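Local coordinates for protein ribokinase (Arabidopsis thaliana, PDB 6ILS) that phosphorylates D-ribose at O-5 with ATP and a divalent cation, most likely magnesium, giving the D-ribose 5-phosphate used for nucleotides, histidine and tryptophan, at residues I241-I246 / C278-A283; P188-L193 / V224-K229; D259-A264 / A284-C289; I246-V251 / C289-G294. All blocks are in the same frame, centred on the assembly; numbering follows the deposited sequence.

Contact 1: residues I241-I246 / C278-A283; sequences IQQSII and CLRFAA. With ATP (adenosine-5'-triphosphate), chain E.
Gln243 lies against one flank of helix 275-289, its CB 3.9 Å from CB of Leu279 and its CG resting on the methyl of Ala283. Here an edge strand of the large sheet of the PfkB-family alpha/beta fold packs on a helix, the short axes 8.7 Å apart and only 22° from parallel. With CG anti to the backbone N (chi1 174°), the Gln243 chain leaves the strand toward the helix and then bends at chi2, about the CB-CG bond, which brings OE1 to 3.2 Å from CG of Arg280, beside the aliphatic part of that side chain. The amide turns back to the chain just after it: NE2 donates to O of Ser244 nearly in the amide plane, which fixes the rotation of the group. On one side of Gln243, Leu279 sends CD1 to 3.7 Å from CG2 of Ile241; on the other, Ile246 lays CG1 on CB of Ala283, also at 3.7 Å. Further out, the guanidinium NH2 of Arg280 bonds to O of Leu309 in helix 302-312, and Ile246 packs on Leu308 of the same helix. Strand 231-235 pairs with Ile241 and Gln243 through the backbone. Next to Ile246, Ile245 faces the adenine of ATP. A water joins the two backbones, accepting from N of Ile246 at 3.1 Å and donating to O of Ala283 at 2.7 Å.

Contact 2: residues P188-L193 / V224-K229; sequences PNETEL and VKLGSK. With ATP (adenosine-5'-triphosphate), chain E.
Lys225 runs alongside the triphosphate of ATP while its backbone N donates to O of Pro188 at 3.0 Å. Its CB lies 3.6 Å from O1B of ATP; past CG the chain bends at chi3 (-72°), carrying CD and CE along O1G, and CE also nears the carbonyl carbon of Pro188. The tip NZ forms a salt bridge with Asp167 and bonds to O of Ser187 and OG1 of Thr262, with a water between it and OE1 of Glu192. Asn189 is the N-cap of helix 190-197 and forms a capping box with Glu192: Glu192 N meets OD1 of Asn189 almost straight at 2.6 Å, and Asn189 N donates to OE1 of Glu192 from above the carboxylate plane. The other half of the Asn189 amide, ND2, reaches O3G of ATP at 2.8 Å. A leucine in its place would probably leave both Glu192 N and the gamma-phosphate oxygen without these partners. The side chains of Glu190 and Leu226 cross at about a right angle, CG of Glu190 lying 3.5 Å from CD2 of Leu226.

Contact 3: residues D259-A264 / A284-C289; sequences DTFTAA and AAASLC. With NA (sodium ion), chain G; ATP (adenosine-5'-triphosphate), chain E; RIB (alpha-D-ribofuranose), chain F.
Apolar contact between Thr260, Phe261 and Ala264 and the small side chains of Ala285 and Ala286 joins two helices that run nearly antiparallel, their axes 8.0 Å apart at 152°. CB of Ala264 and CB of Ala285 meet at 3.6 Å, and the same Ala285 methyl also touches CG2 of Thr260, which stands anti to the backbone N and so rests on O of Ala285 as well. CB of Ala286 approaches the Phe261 ring at its edge and stands 3.6 Å from O3' of ATP, so Phe261 and Ala286 share a border with the ribose of the nucleotide. Among polar groups, OG1 of Thr260 lies 3.5 Å from SG of Cys289 and is hydrogen-bonded to O of Gly256. Asp259, one residue before Thr260 and not part of the helix-helix interface, receives a hydrogen bond from O5 of ribose on OD2 at 2.5 Å, and Asn44 and Gln45 hold its two carboxylate oxygens. An asparagine here would probably leave O5 of ribose without its carboxylate acceptor and disturb the bonds from Asn44 and Gln45. Metal binding is the third kind of interaction: O of Cys289 coordinates sodium at 2.7 Å, together with carbonyls of Asp253, Thr255, Val292 and Gly294. The two helices thus bring together the nucleotide pocket, the monovalent-cation site and Asp259, the predicted catalytic base of the PfkB-family ribokinase active site.

Contact 4: residues I246-V251 / C289-G294; sequences IPAAQV and CVQVKG. With NA (sodium ion), chain G; ATP (adenosine-5'-triphosphate), chain E.
Gln291 sets CG anti to its carbonyl carbon (chi1 -54°) and continues extended through chi2 (-173°), which carries its amide across to the loop at Ala248 and Ala249. On the way CG passes 3.2 Å from O of Gln250. OE1 accepts a weak bond from N of Ala249, 3.3 Å long and bent to 131°, whereas NE2 lies 3.4 Å from CB of Ala248 and donates to O of Ser287 in the preceding helix. The same Ala248 methyl also touches CG2 of Val290, at 3.6 Å. Val290 directs its other methyl, CG1, toward O4' of ATP, and Val251 brings CG2 to 3.4 Å from N6 of the adenine. Ala248 N makes a weak bond to N1 of the base. The type I turn from Cys289 to Val292 aims the carbonyls of both at sodium, with O of Val292 at 2.7 Å and O of Gly294 also bound. Both loops border the adenine pocket, and the 289-294 loop also forms part of the monovalent-cation site, occupied here by sodium and predicted to take potassium.

In the fold
Along the chain, both segments of contact 2 come before those of contact 1; the segments of contact 1 alternate with those of contacts 3 and 4, and contact 3 falls within the span of contact 4. Contacts 1 and 2 both reach the nine-stranded sheet, with centres about 13 Å apart. Contacts 1 and 3 share helix 275-289 at about 10 Å between centres, and contacts 3 and 4 share Cys289, similarly spaced. Contacts 2 and 4 do not touch, their nearest atoms being about 7 Å apart. All four meet ATP: contact 2 mainly at the phosphates, contacts 1, 3 and 4 at the adenine and ribose. Contact 3 also reaches the sugar through the predicted base, joining both substrate sites.

Contact 1: residues I241-I246 / C278-A283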
# COMPACT_ATOMS: atom_id res chain seq x y z
N ILE B 241 6.37 -16.85 -37.41
CA ILE B 241 5.08 -17.48 -37.12
C ILE B 241 4.16 -16.44 -36.50
O ILE B 241 4.55 -15.77 -35.55
CB ILE B 241 5.23 -18.67 -36.17
CG1 ILE B 241 6.24 -19.66 -36.74
CG2 ILE B 241 3.89 -19.36 -35.93
CD1 ILE B 241 6.73 -20.64 -35.74
N GLN B 242 2.96 -16.27 -37.04
CA GLN B 242 2.04 -15.30 -36.48
C GLN B 242 0.87 -16.02 -35.81
O GLN B 242 0.43 -17.07 -36.27
CB GLN B 242 1.54 -14.34 -37.55
CG GLN B 242 2.64 -13.51 -38.19
CD GLN B 242 2.12 -12.60 -39.30
OE1 GLN B 242 2.41 -12.81 -40.48
NE2 GLN B 242 1.36 -11.59 -38.91
N GLN B 243 0.40 -15.45 -34.71
CA GLN B 243 -0.74 -15.99 -33.96
C GLN B 243 -1.65 -14.83 -33.58
O GLN B 243 -1.22 -13.89 -32.89
CB GLN B 243 -0.26 -16.76 -32.72
CG GLN B 243 -1.39 -17.24 -31.78
CD GLN B 243 -2.35 -18.21 -32.45
OE1 GLN B 243 -1.94 -19.25 -32.96
NE2 GLN B 243 -3.64 -17.87 -32.44
N SER B 244 -2.90 -14.87 -34.02
CA SER B 244 -3.81 -13.78 -33.68
C SER B 244 -4.30 -13.98 -32.25
O SER B 244 -4.00 -15.01 -31.65
CB SER B 244 -4.99 -13.73 -34.66
OG SER B 244 -5.66 -14.97 -34.63
N ILE B 245 -5.01 -13.02 -31.67
CA ILE B 245 -5.54 -13.26 -30.33
C ILE B 245 -6.55 -14.38 -30.40
O ILE B 245 -7.17 -14.60 -31.45
CB ILE B 245 -6.24 -12.02 -29.71
CG1 ILE B 245 -7.40 -11.55 -30.60
CG2 ILE B 245 -5.25 -10.93 -29.43
CD1 ILE B 245 -8.32 -10.61 -29.88
N ILE B 246 -6.67 -15.13 -29.31
CA ILE B 246 -7.83 -15.98 -29.08
C ILE B 246 -8.85 -15.07 -28.40
O ILE B 246 -8.67 -14.67 -27.26
CB ILE B 246 -7.49 -17.19 -28.20
CG1 ILE B 246 -6.30 -17.99 -28.77
CG2 ILE B 246 -8.70 -18.07 -28.00
CD1 ILE B 246 -6.55 -18.57 -30.10
N CYS B 278 3.18 -23.59 -29.09
CA CYS B 278 3.59 -22.69 -28.01
C CYS B 278 2.86 -21.36 -28.10
O CYS B 278 2.33 -20.87 -27.11
CB CYS B 278 5.10 -22.45 -28.01
SG CYS B 278 6.06 -23.87 -27.51
N LEU B 279 2.84 -20.77 -29.29
CA LEU B 279 2.15 -19.51 -29.50
C LEU B 279 0.65 -19.63 -29.24
O LEU B 279 0.04 -18.74 -28.64
CB LEU B 279 2.37 -19.00 -30.91
CG LEU B 279 3.67 -18.24 -31.20
CD1 LEU B 279 3.68 -17.76 -32.65
CD2 LEU B 279 3.83 -17.04 -30.27
N ARG B 280 0.05 -20.71 -29.72
CA ARG B 280 -1.39 -20.91 -29.53
C ARG B 280 -1.75 -21.03 -28.06
O ARG B 280 -2.72 -20.43 -27.59
CB ARG B 280 -1.86 -22.17 -30.26
CG ARG B 280 -2.81 -21.89 -31.41
CD ARG B 280 -3.55 -23.17 -31.83
NE ARG B 280 -4.98 -23.11 -31.51
CZ ARG B 280 -5.71 -24.17 -31.19
NH1 ARG B 280 -5.16 -25.38 -31.12
NH2 ARG B 280 -7.00 -24.03 -30.90
N PHE B 281 -0.96 -21.84 -27.36
CA PHE B 281 -1.14 -22.08 -25.93
C PHE B 281 -1.00 -20.79 -25.13
O PHE B 281 -1.81 -20.49 -24.25
CB PHE B 281 -0.13 -23.13 -25.48
CG PHE B 281 -0.24 -23.55 -24.05
CD1 PHE B 281 -1.14 -24.55 -23.66
CD2 PHE B 281 0.58 -22.97 -23.08
CE1 PHE B 281 -1.23 -24.95 -22.34
CE2 PHE B 281 0.50 -23.36 -21.76
CZ PHE B 281 -0.42 -24.36 -21.38
N ALA B 282 0.02 -20.00 -25.46
CA ALA B 282 0.20 -18.68 -24.84
C ALA B 282 -0.97 -17.75 -25.10
O ALA B 282 -1.44 -17.05 -24.19
CB ALA B 282 1.54 -18.02 -25.34
N ALA B 283 -1.46 -17.73 -26.34
CA ALA B 283 -2.59 -16.87 -26.69
C ALA B 283 -3.84 -17.25 -25.92
O ALA B 283 -4.59 -16.39 -25.47
CB ALA B 283 -2.84 -16.93 -28.19
PG ATP E . 2.44 -6.50 -22.61
O1G ATP E . 3.81 -7.06 -22.50
O2G ATP E . 1.68 -6.68 -21.31
O3G ATP E . 2.48 -5.03 -22.89
PB ATP E . 0.77 -6.59 -24.86
O1B ATP E . 0.31 -7.61 -25.82
O2B ATP E . 1.44 -5.55 -25.64
O3B ATP E . 1.75 -7.27 -23.83
PA ATP E . -1.93 -6.17 -23.85
O1A ATP E . -2.71 -5.46 -24.95
O2A ATP E . -2.40 -5.70 -22.50
O3A ATP E . -0.38 -5.85 -24.00
O5' ATP E . -2.19 -7.71 -23.95
C5' ATP E . -1.49 -8.61 -23.11
C4' ATP E . -1.80 -10.08 -23.62
O4' ATP E . -3.32 -10.30 -23.65
C3' ATP E . -1.40 -10.19 -24.82
O3' ATP E . -0.87 -11.51 -25.05
C2' ATP E . -2.73 -9.99 -25.79
O2' ATP E . -2.44 -10.65 -27.06
C1' ATP E . -3.71 -10.47 -25.14
N9 ATP E . -4.91 -9.64 -25.32
C8 ATP E . -5.26 -8.32 -25.30
N7 ATP E . -6.59 -8.24 -25.56
C5 ATP E . -7.07 -9.52 -25.73
C6 ATP E . -8.34 -10.00 -26.01
N6 ATP E . -9.55 -9.24 -26.21
N1 ATP E . -8.54 -11.31 -26.13
C2 ATP E . -7.48 -12.19 -25.97
N3 ATP E . -6.24 -11.73 -25.69
C4 ATP E . -6.04 -10.38 -25.57
O HOH W 1 -5.04 -14.11 -26.90

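Contact 2: residues P188-L193 / V224-K229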
# COMPACT_ATOMS: atom_id res chain seq x y z
N PRO B 188 9.55 -8.58 -26.30
CA PRO B 188 9.02 -7.23 -26.18
C PRO B 188 7.60 -7.12 -26.71
O PRO B 188 7.22 -7.91 -27.57
CB PRO B 188 9.95 -6.43 -27.08
CG PRO B 188 10.20 -7.38 -28.21
CD PRO B 188 10.23 -8.78 -27.59
N ASN B 189 6.87 -6.12 -26.25
CA ASN B 189 5.68 -5.71 -26.97
C ASN B 189 6.09 -4.71 -28.05
O ASN B 189 7.28 -4.48 -28.26
CB ASN B 189 4.61 -5.11 -26.04
CG ASN B 189 5.06 -3.85 -25.31
OD1 ASN B 189 6.00 -3.17 -25.72
ND2 ASN B 189 4.36 -3.53 -24.24
N GLU B 190 5.10 -4.15 -28.74
CA GLU B 190 5.35 -3.21 -29.83
C GLU B 190 6.12 -1.98 -29.38
O GLU B 190 7.08 -1.55 -30.03
CB GLU B 190 4.03 -2.76 -30.46
CG GLU B 190 3.26 -3.88 -31.12
CD GLU B 190 1.93 -3.43 -31.71
OE1 GLU B 190 1.94 -2.71 -32.73
OE2 GLU B 190 0.88 -3.80 -31.14
N THR B 191 5.70 -1.40 -28.26
CA THR B 191 6.32 -0.18 -27.75
C THR B 191 7.74 -0.44 -27.24
O THR B 191 8.65 0.35 -27.49
CB THR B 191 5.46 0.42 -26.66
OG1 THR B 191 4.14 0.65 -27.18
CG2 THR B 191 6.05 1.75 -26.17
N GLU B 192 7.93 -1.56 -26.55
CA GLU B 192 9.25 -1.92 -26.06
C GLU B 192 10.20 -2.23 -27.21
O GLU B 192 11.39 -1.91 -27.14
CB GLU B 192 9.16 -3.12 -25.12
CG GLU B 192 8.43 -2.77 -23.83
CD GLU B 192 7.88 -3.97 -23.08
OE1 GLU B 192 7.99 -5.12 -23.57
OE2 GLU B 192 7.32 -3.73 -21.99
N LEU B 193 9.68 -2.84 -28.26
CA LEU B 193 10.51 -3.18 -29.41
C LEU B 193 10.95 -1.91 -30.13
O LEU B 193 12.08 -1.81 -30.58
CB LEU B 193 9.75 -4.09 -30.38
CG LEU B 193 10.45 -4.47 -31.69
CD1 LEU B 193 11.70 -5.29 -31.46
CD2 LEU B 193 9.44 -5.22 -32.57
N VAL B 224 7.36 -11.43 -30.15
CA VAL B 224 6.75 -10.12 -30.06
C VAL B 224 5.27 -10.17 -29.69
O VAL B 224 4.48 -10.85 -30.35
CB VAL B 224 6.90 -9.34 -31.39
CG1 VAL B 224 6.45 -7.91 -31.20
CG2 VAL B 224 8.35 -9.39 -31.87
N LYS B 225 4.91 -9.46 -28.62
CA LYS B 225 3.52 -9.35 -28.19
C LYS B 225 2.86 -8.15 -28.87
O LYS B 225 3.37 -7.03 -28.79
CB LYS B 225 3.45 -9.25 -26.66
CG LYS B 225 4.00 -10.51 -25.97
CD LYS B 225 4.35 -10.31 -24.47
CE LYS B 225 5.62 -9.46 -24.32
NZ LYS B 225 6.47 -9.88 -23.15
N LEU B 226 1.73 -8.38 -29.53
CA LEU B 226 1.14 -7.36 -30.38
C LEU B 226 -0.26 -6.94 -29.92
O LEU B 226 -1.07 -6.47 -30.73
CB LEU B 226 1.09 -7.85 -31.82
CG LEU B 226 2.43 -8.28 -32.41
CD1 LEU B 226 2.25 -9.02 -33.71
CD2 LEU B 226 3.31 -7.07 -32.58
N GLY B 227 -0.54 -7.11 -28.63
CA GLY B 227 -1.81 -6.69 -28.06
C GLY B 227 -2.99 -7.34 -28.76
O GLY B 227 -3.02 -8.54 -28.92
N SER B 228 -3.95 -6.53 -29.19
CA SER B 228 -5.14 -7.03 -29.86
C SER B 228 -4.83 -7.69 -31.21
O SER B 228 -5.68 -8.39 -31.76
CB SER B 228 -6.15 -5.90 -30.06
OG SER B 228 -5.62 -4.91 -30.92
N LYS B 229 -3.62 -7.47 -31.73
CA LYS B 229 -3.19 -8.09 -32.98
C LYS B 229 -2.55 -9.47 -32.78
O LYS B 229 -2.15 -10.13 -33.73
CB LYS B 229 -2.21 -7.20 -33.72
CG LYS B 229 -2.74 -5.81 -34.02
CD LYS B 229 -1.68 -4.74 -33.71
CE LYS B 229 -2.28 -3.34 -33.73
NZ LYS B 229 -3.21 -3.12 -32.59
PG ATP E . 2.44 -6.50 -22.61
O1G ATP E . 3.81 -7.06 -22.50
O2G ATP E . 1.68 -6.68 -21.31
O3G ATP E . 2.48 -5.03 -22.89
PB ATP E . 0.77 -6.59 -24.86
O1B ATP E . 0.31 -7.61 -25.82
O2B ATP E . 1.44 -5.55 -25.64
O3B ATP E . 1.75 -7.27 -23.83
PA ATP E . -1.93 -6.17 -23.85
O1A ATP E . -2.71 -5.46 -24.95
O2A ATP E . -2.40 -5.70 -22.50
O3A ATP E . -0.38 -5.85 -24.00
O5' ATP E . -2.19 -7.71 -23.95
C5' ATP E . -1.49 -8.61 -23.11
C4' ATP E . -1.80 -10.08 -23.62
O4' ATP E . -3.32 -10.30 -23.65
C3' ATP E . -1.40 -10.19 -24.82
O3' ATP E . -0.87 -11.51 -25.05
C2' ATP E . -2.73 -9.99 -25.79
O2' ATP E . -2.44 -10.65 -27.06
C1' ATP E . -3.71 -10.47 -25.14
N9 ATP E . -4.91 -9.64 -25.32
C8 ATP E . -5.26 -8.32 -25.30
N7 ATP E . -6.59 -8.24 -25.56
C5 ATP E . -7.07 -9.52 -25.73
C6 ATP E . -8.34 -10.00 -26.01
N6 ATP E . -9.55 -9.24 -26.21
N1 ATP E . -8.54 -11.31 -26.13
C2 ATP E . -7.48 -12.19 -25.97
N3 ATP E . -6.24 -11.73 -25.69
C4 ATP E . -6.04 -10.38 -25.57
O HOH W 2 6.88 -7.16 -22.39

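Contact 3: residues D259-A264 / A284-C289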
# COMPACT_ATOMS: atom_id res chain seq x y z
N ASP B 259 2.33 -11.04 -18.93
CA ASP B 259 3.08 -11.96 -18.10
C ASP B 259 2.61 -13.39 -18.29
O ASP B 259 3.41 -14.32 -18.38
CB ASP B 259 2.97 -11.57 -16.62
CG ASP B 259 3.61 -10.23 -16.33
OD1 ASP B 259 4.70 -9.98 -16.89
OD2 ASP B 259 3.02 -9.42 -15.57
N THR B 260 1.29 -13.55 -18.38
CA THR B 260 0.68 -14.85 -18.61
C THR B 260 1.12 -15.39 -19.96
O THR B 260 1.50 -16.57 -20.10
CB THR B 260 -0.85 -14.72 -18.56
OG1 THR B 260 -1.24 -14.33 -17.23
CG2 THR B 260 -1.50 -16.04 -18.92
N PHE B 261 1.07 -14.53 -20.97
CA PHE B 261 1.45 -14.93 -22.33
C PHE B 261 2.88 -15.49 -22.33
O PHE B 261 3.15 -16.58 -22.85
CB PHE B 261 1.35 -13.75 -23.31
CG PHE B 261 1.62 -14.15 -24.75
CD1 PHE B 261 2.91 -14.17 -25.25
CD2 PHE B 261 0.58 -14.54 -25.57
CE1 PHE B 261 3.17 -14.56 -26.56
CE2 PHE B 261 0.82 -14.94 -26.88
CZ PHE B 261 2.13 -14.95 -27.38
N THR B 262 3.79 -14.74 -21.72
CA THR B 262 5.20 -15.10 -21.76
C THR B 262 5.48 -16.36 -20.95
O THR B 262 6.16 -17.28 -21.41
CB THR B 262 6.09 -13.94 -21.23
OG1 THR B 262 5.76 -12.74 -21.95
CG2 THR B 262 7.56 -14.26 -21.44
N ALA B 263 4.89 -16.47 -19.77
CA ALA B 263 5.09 -17.68 -18.97
C ALA B 263 4.44 -18.92 -19.58
O ALA B 263 5.00 -20.02 -19.48
CB ALA B 263 4.58 -17.45 -17.53
N ALA B 264 3.28 -18.76 -20.21
CA ALA B 264 2.59 -19.91 -20.81
C ALA B 264 3.36 -20.40 -22.03
O ALA B 264 3.49 -21.60 -22.28
CB ALA B 264 1.13 -19.53 -21.21
N ALA B 284 -4.07 -18.55 -25.77
CA ALA B 284 -5.23 -19.04 -25.03
C ALA B 284 -5.12 -18.64 -23.57
O ALA B 284 -6.10 -18.21 -22.96
CB ALA B 284 -5.35 -20.56 -25.17
N ALA B 285 -3.92 -18.74 -23.01
CA ALA B 285 -3.78 -18.45 -21.58
C ALA B 285 -3.97 -16.96 -21.33
O ALA B 285 -4.65 -16.58 -20.38
CB ALA B 285 -2.43 -18.91 -21.05
N ALA B 286 -3.41 -16.11 -22.20
CA ALA B 286 -3.62 -14.67 -22.07
C ALA B 286 -5.10 -14.29 -22.26
O ALA B 286 -5.60 -13.37 -21.62
CB ALA B 286 -2.75 -13.90 -23.08
N SER B 287 -5.78 -14.97 -23.17
CA SER B 287 -7.23 -14.75 -23.38
C SER B 287 -8.03 -14.94 -22.10
O SER B 287 -8.89 -14.12 -21.75
CB SER B 287 -7.77 -15.72 -24.44
OG SER B 287 -9.09 -15.34 -24.82
N LEU B 288 -7.75 -16.03 -21.40
CA LEU B 288 -8.44 -16.30 -20.15
C LEU B 288 -8.10 -15.27 -19.07
O LEU B 288 -8.99 -14.83 -18.31
CB LEU B 288 -8.12 -17.70 -19.66
CG LEU B 288 -8.66 -18.79 -20.59
CD1 LEU B 288 -8.17 -20.16 -20.17
CD2 LEU B 288 -10.20 -18.75 -20.62
N CYS B 289 -6.83 -14.90 -19.00
CA CYS B 289 -6.34 -13.91 -18.05
C CYS B 289 -7.10 -12.58 -18.11
O CYS B 289 -7.36 -11.97 -17.08
CB CYS B 289 -4.84 -13.65 -18.27
SG CYS B 289 -4.12 -12.34 -17.24
NA NA G . -6.35 -10.05 -15.51
PG ATP E . 2.44 -6.50 -22.61
O1G ATP E . 3.81 -7.06 -22.50
O2G ATP E . 1.68 -6.68 -21.31
O3G ATP E . 2.48 -5.03 -22.89
PB ATP E . 0.77 -6.59 -24.86
O1B ATP E . 0.31 -7.61 -25.82
O2B ATP E . 1.44 -5.55 -25.64
O3B ATP E . 1.75 -7.27 -23.83
PA ATP E . -1.93 -6.17 -23.85
O1A ATP E . -2.71 -5.46 -24.95
O2A ATP E . -2.40 -5.70 -22.50
O3A ATP E . -0.38 -5.85 -24.00
O5' ATP E . -2.19 -7.71 -23.95
C5' ATP E . -1.49 -8.61 -23.11
C4' ATP E . -1.80 -10.08 -23.62
O4' ATP E . -3.32 -10.30 -23.65
C3' ATP E . -1.40 -10.19 -24.82
O3' ATP E . -0.87 -11.51 -25.05
C2' ATP E . -2.73 -9.99 -25.79
O2' ATP E . -2.44 -10.65 -27.06
C1' ATP E . -3.71 -10.47 -25.14
N9 ATP E . -4.91 -9.64 -25.32
C8 ATP E . -5.26 -8.32 -25.30
N7 ATP E . -6.59 -8.24 -25.56
C5 ATP E . -7.07 -9.52 -25.73
C6 ATP E . -8.34 -10.00 -26.01
N6 ATP E . -9.55 -9.24 -26.21
N1 ATP E . -8.54 -11.31 -26.13
C2 ATP E . -7.48 -12.19 -25.97
N3 ATP E . -6.24 -11.73 -25.69
C4 ATP E . -6.04 -10.38 -25.57
O5 RIB F . 2.83 -6.92 -15.69
C5 RIB F . 2.14 -6.61 -14.51
C4 RIB F . 3.01 -6.11 -13.55
O4 RIB F . 3.83 -4.94 -14.05
C3 RIB F . 2.09 -5.45 -12.43
O3 RIB F . 1.70 -6.54 -11.46
C2 RIB F . 2.72 -4.47 -11.98
O2 RIB F . 3.19 -4.66 -10.58
C1 RIB F . 4.01 -4.19 -13.00
O1 RIB F . 5.20 -4.51 -12.37

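Contact 4: residues I246-V251 / C289-G294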
# COMPACT_ATOMS: atom_id res chain seq x y z
N ILE B 246 -6.67 -15.13 -29.31
CA ILE B 246 -7.83 -15.98 -29.08
C ILE B 246 -8.85 -15.07 -28.40
O ILE B 246 -8.67 -14.67 -27.26
CB ILE B 246 -7.49 -17.19 -28.20
CG1 ILE B 246 -6.30 -17.99 -28.77
CG2 ILE B 246 -8.70 -18.07 -28.00
CD1 ILE B 246 -6.55 -18.57 -30.10
N PRO B 247 -9.91 -14.68 -29.12
CA PRO B 247 -10.73 -13.60 -28.57
C PRO B 247 -11.38 -13.98 -27.23
O PRO B 247 -11.80 -15.13 -27.06
CB PRO B 247 -11.78 -13.37 -29.66
CG PRO B 247 -11.18 -13.97 -30.91
CD PRO B 247 -10.40 -15.15 -30.43
N ALA B 248 -11.38 -13.04 -26.30
CA ALA B 248 -11.97 -13.22 -24.99
C ALA B 248 -13.44 -12.83 -25.07
O ALA B 248 -13.79 -11.91 -25.80
CB ALA B 248 -11.26 -12.36 -23.97
N ALA B 249 -14.30 -13.53 -24.32
CA ALA B 249 -15.72 -13.18 -24.31
C ALA B 249 -15.94 -11.75 -23.80
O ALA B 249 -16.69 -10.98 -24.40
CB ALA B 249 -16.51 -14.18 -23.48
N GLN B 250 -15.29 -11.41 -22.69
CA GLN B 250 -15.21 -10.01 -22.25
C GLN B 250 -13.83 -9.67 -21.71
O GLN B 250 -13.23 -10.47 -21.01
CB GLN B 250 -16.20 -9.67 -21.13
CG GLN B 250 -17.27 -10.66 -20.80
CD GLN B 250 -17.97 -10.28 -19.50
OE1 GLN B 250 -17.97 -9.10 -19.11
NE2 GLN B 250 -18.56 -11.26 -18.82
N VAL B 251 -13.38 -8.46 -21.99
CA VAL B 251 -12.16 -7.95 -21.37
C VAL B 251 -12.47 -7.23 -20.07
O VAL B 251 -13.01 -6.12 -20.07
CB VAL B 251 -11.41 -6.99 -22.28
CG1 VAL B 251 -10.10 -6.56 -21.62
CG2 VAL B 251 -11.15 -7.65 -23.63
N CYS B 289 -6.83 -14.90 -19.00
CA CYS B 289 -6.34 -13.91 -18.05
C CYS B 289 -7.10 -12.58 -18.11
O CYS B 289 -7.36 -11.97 -17.08
CB CYS B 289 -4.84 -13.65 -18.27
SG CYS B 289 -4.12 -12.34 -17.24
N VAL B 290 -7.44 -12.12 -19.31
CA VAL B 290 -8.02 -10.79 -19.42
C VAL B 290 -9.49 -10.79 -19.02
O VAL B 290 -10.11 -9.74 -18.96
CB VAL B 290 -7.90 -10.20 -20.85
CG1 VAL B 290 -6.41 -10.16 -21.30
CG2 VAL B 290 -8.74 -10.97 -21.86
N GLN B 291 -10.05 -11.97 -18.74
CA GLN B 291 -11.47 -12.05 -18.42
C GLN B 291 -11.75 -12.05 -16.92
O GLN B 291 -12.90 -12.18 -16.49
CB GLN B 291 -12.07 -13.28 -19.09
CG GLN B 291 -11.79 -13.30 -20.59
CD GLN B 291 -12.51 -14.40 -21.33
OE1 GLN B 291 -13.72 -14.54 -21.22
NE2 GLN B 291 -11.76 -15.19 -22.09
N VAL B 292 -10.70 -11.86 -16.11
CA VAL B 292 -10.82 -11.85 -14.65
C VAL B 292 -9.98 -10.70 -14.08
O VAL B 292 -8.90 -10.40 -14.57
CB VAL B 292 -10.38 -13.20 -14.04
CG1 VAL B 292 -10.21 -13.11 -12.52
CG2 VAL B 292 -11.36 -14.30 -14.41
N LYS B 293 -10.48 -10.04 -13.03
CA LYS B 293 -9.76 -8.89 -12.48
C LYS B 293 -8.58 -9.34 -11.60
O LYS B 293 -8.66 -10.36 -10.92
CB LYS B 293 -10.72 -7.98 -11.70
CG LYS B 293 -10.03 -6.82 -10.96
CD LYS B 293 -10.75 -5.48 -11.14
CE LYS B 293 -10.25 -4.76 -12.39
NZ LYS B 293 -10.51 -3.30 -12.37
N GLY B 294 -7.49 -8.58 -11.65
CA GLY B 294 -6.29 -8.87 -10.88
C GLY B 294 -5.28 -9.65 -11.70
O GLY B 294 -5.64 -10.28 -12.69
NA NA G . -6.35 -10.05 -15.51
PG ATP E . 2.44 -6.50 -22.61
O1G ATP E . 3.81 -7.06 -22.50
O2G ATP E . 1.68 -6.68 -21.31
O3G ATP E . 2.48 -5.03 -22.89
PB ATP E . 0.77 -6.59 -24.86
O1B ATP E . 0.31 -7.61 -25.82
O2B ATP E . 1.44 -5.55 -25.64
O3B ATP E . 1.75 -7.27 -23.83
PA ATP E . -1.93 -6.17 -23.85
O1A ATP E . -2.71 -5.46 -24.95
O2A ATP E . -2.40 -5.70 -22.50
O3A ATP E . -0.38 -5.85 -24.00
O5' ATP E . -2.19 -7.71 -23.95
C5' ATP E . -1.49 -8.61 -23.11
C4' ATP E . -1.80 -10.08 -23.62
O4' ATP E . -3.32 -10.30 -23.65
C3' ATP E . -1.40 -10.19 -24.82
O3' ATP E . -0.87 -11.51 -25.05
C2' ATP E . -2.73 -9.99 -25.79
O2' ATP E . -2.44 -10.65 -27.06
C1' ATP E . -3.71 -10.47 -25.14
N9 ATP E . -4.91 -9.64 -25.32
C8 ATP E . -5.26 -8.32 -25.30
N7 ATP E . -6.59 -8.24 -25.56
C5 ATP E . -7.07 -9.52 -25.73
C6 ATP E . -8.34 -10.00 -26.01
N6 ATP E . -9.55 -9.24 -26.21
N1 ATP E . -8.54 -11.31 -26.13
C2 ATP E . -7.48 -12.19 -25.97
N3 ATP E . -6.24 -11.73 -25.69
C4 ATP E . -6.04 -10.38 -25.57